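Local coordinates for cell wall surface anchor family protein (Streptococcus agalactiae serogroup V, PDB 3PF2) that probably builds the shaft of the type 1 pilus on the bacterial surface as its major, backbone pilin, here a C-terminal fragment of two Ig-like domains, at residues K251-A256 with I286-S291. Numbering follows the deposited sequence.
Sequences KGLAYA and IEFTVS
V290 packs between L253 and Y255, and these two side chains draw 253-255 against the end of strand 286-290. Strands 247-253 and 286-290 belong to different sheets of the Ig-like C-terminal domain, so the contact joins two sheets, consistent with the facing layers of an Ig-like sandwich. The branched valine serves both neighbours: CG1, anti to the backbone N (chi1 175°), lies 3.8 Å from Y255 CB and also meets the carbonyl O of L253, while CG2 is 4.2 Å from L253 CD1. That same leucine methyl reaches the edge of the F288 ring, 4.3 Å from CZ. F288 in turn meets F186 of strand 178-190 edge-to-face, a second link between strand 286-290 and the other sheet.

One face of the Y255 ring lies against the main chain of S291, whose C is 3.6 Å above the ring plane and offset toward the rim. With chi1 at 75°, CG sits between the backbone N and the carbonyl carbon. Tyrosine suits this place because its aromatic face accepts a backbone as neighbour while its OH bonds to the carbonyl of A261. Y255 CB comes within 3.2 Å of V290 O, so the tyrosine side chain packs closely on the strand's main chain. S291 turns its CB away from Y255, and its hydroxyl hydrogen-bonds the backbone N of T293, two residues on.

G252 accommodates a positive phi of 99° in the G1 beta bulge that it and L253 form opposite G182; just beyond it, L253 points into the interface. Between the two segments the attraction is thus dispersion and close fit, whereas polar partners lie elsewhere in the chain, among them T24 for A254 N and Y268 for the A254 carbonyl.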
loop_
_atom_site.group_PDB
_atom_site.type_symbol
_atom_site.label_atom_id
_atom_site.label_comp_id
_atom_site.label_asym_id
_atom_site.label_seq_id
_atom_site.Cartn_x
_atom_site.Cartn_y
_atom_site.Cartn_z
ATOM N N LYS A 251 -5.366 -12.272 -7.959
ATOM C CA LYS A 251 -4.207 -11.402 -7.761
ATOM C C LYS A 251 -4.576 -10.197 -6.912
ATOM O O LYS A 251 -5.584 -9.529 -7.161
ATOM C CB LYS A 251 -3.625 -10.932 -9.104
ATOM C CG LYS A 251 -3.238 -12.075 -10.043
ATOM C CD LYS A 251 -2.540 -11.587 -11.306
ATOM C CE LYS A 251 -1.095 -11.211 -11.014
ATOM N NZ LYS A 251 -0.257 -11.080 -12.254
ATOM N N GLY A 252 -3.768 -9.941 -5.893
ATOM C CA GLY A 252 -3.901 -8.704 -5.138
ATOM C C GLY A 252 -4.667 -8.788 -3.835
ATOM O O GLY A 252 -5.372 -7.852 -3.470
ATOM N N LEU A 253 -4.557 -9.911 -3.131
ATOM C CA LEU A 253 -5.120 -10.006 -1.790
ATOM C C LEU A 253 -4.093 -9.770 -0.687
ATOM O O LEU A 253 -2.949 -10.226 -0.777
ATOM C CB LEU A 253 -5.768 -11.376 -1.562
ATOM C CG LEU A 253 -6.848 -11.771 -2.563
ATOM C CD1 LEU A 253 -7.222 -13.235 -2.293
ATOM C CD2 LEU A 253 -8.084 -10.851 -2.497
ATOM N N ALA A 254 -4.534 -9.109 0.382
ATOM C CA ALA A 254 -3.661 -8.827 1.524
ATOM C C ALA A 254 -3.098 -10.094 2.151
ATOM O O ALA A 254 -3.786 -11.101 2.241
ATOM C CB ALA A 254 -4.419 -8.029 2.589
ATOM N N TYR A 255 -1.852 -10.028 2.600
ATOM C CA TYR A 255 -1.302 -11.038 3.513
ATOM C C TYR A 255 -0.313 -10.255 4.374
ATOM O O TYR A 255 0.009 -9.098 4.049
ATOM C CB TYR A 255 -0.616 -12.194 2.745
ATOM C CG TYR A 255 0.732 -11.791 2.189
ATOM C CD1 TYR A 255 1.916 -12.163 2.837
ATOM C CD2 TYR A 255 0.817 -10.971 1.064
ATOM C CE1 TYR A 255 3.159 -11.740 2.364
ATOM C CE2 TYR A 255 2.049 -10.552 0.571
ATOM C CZ TYR A 255 3.216 -10.940 1.234
ATOM O OH TYR A 255 4.419 -10.511 0.740
ATOM N N ALA A 256 0.168 -10.854 5.458
ATOM C CA ALA A 256 1.114 -10.171 6.354
ATOM C C ALA A 256 0.636 -8.743 6.672
ATOM O O ALA A 256 1.364 -7.758 6.503
ATOM C CB ALA A 256 2.533 -10.179 5.746
ATOM N N ILE A 286 -13.431 -24.484 0.565
ATOM C CA ILE A 286 -12.025 -24.800 0.316
ATOM C C ILE A 286 -11.169 -23.655 0.840
ATOM O O ILE A 286 -11.337 -22.517 0.411
ATOM C CB ILE A 286 -11.766 -24.925 -1.203
ATOM C CG1 ILE A 286 -12.648 -26.035 -1.803
ATOM C CG2 ILE A 286 -10.257 -25.129 -1.485
ATOM C CD1 ILE A 286 -13.200 -25.699 -3.155
ATOM N N GLU A 287 -10.256 -23.956 1.752
ATOM C CA GLU A 287 -9.365 -22.924 2.279
ATOM C C GLU A 287 -8.105 -22.824 1.432
ATOM O O GLU A 287 -7.667 -23.805 0.833
ATOM C CB GLU A 287 -9.021 -23.204 3.747
ATOM C CG GLU A 287 -10.217 -23.053 4.678
ATOM C CD GLU A 287 -9.857 -23.087 6.161
ATOM O OE1 GLU A 287 -8.671 -23.296 6.512
ATOM O OE2 GLU A 287 -10.784 -22.886 6.979
ATOM N N PHE A 288 -7.534 -21.623 1.355
ATOM C CA PHE A 288 -6.189 -21.461 0.805
ATOM C C PHE A 288 -5.484 -20.338 1.526
ATOM O O PHE A 288 -6.125 -19.564 2.222
ATOM C CB PHE A 288 -6.208 -21.197 -0.712
ATOM C CG PHE A 288 -6.830 -19.889 -1.122
ATOM C CD1 PHE A 288 -6.031 -18.749 -1.360
ATOM C CD2 PHE A 288 -8.201 -19.792 -1.335
ATOM C CE1 PHE A 288 -6.596 -17.532 -1.787
ATOM C CE2 PHE A 288 -8.787 -18.578 -1.755
ATOM C CZ PHE A 288 -7.987 -17.452 -1.994
ATOM N N THR A 289 -4.163 -20.257 1.375
ATOM C CA THR A 289 -3.438 -19.156 1.997
ATOM C C THR A 289 -2.691 -18.329 0.966
ATOM O O THR A 289 -2.186 -18.859 -0.025
ATOM C CB THR A 289 -2.455 -19.616 3.074
ATOM O OG1 THR A 289 -1.577 -20.597 2.523
ATOM C CG2 THR A 289 -3.186 -20.219 4.271
ATOM N N VAL A 290 -2.667 -17.027 1.215
ATOM C CA VAL A 290 -1.856 -16.081 0.477
ATOM C C VAL A 290 -0.656 -15.738 1.351
ATOM O O VAL A 290 -0.820 -15.363 2.521
ATOM C CB VAL A 290 -2.653 -14.801 0.159
ATOM C CG1 VAL A 290 -1.735 -13.760 -0.511
ATOM C CG2 VAL A 290 -3.822 -15.140 -0.762
ATOM N N SER A 291 0.540 -15.917 0.790
ATOM C CA SER A 291 1.806 -15.677 1.495
ATOM C C SER A 291 2.755 -14.916 0.581
ATOM O O SER A 291 2.395 -14.549 -0.530
ATOM C CB SER A 291 2.451 -17.012 1.861
ATOM O OG SER A 291 2.944 -17.669 0.691
#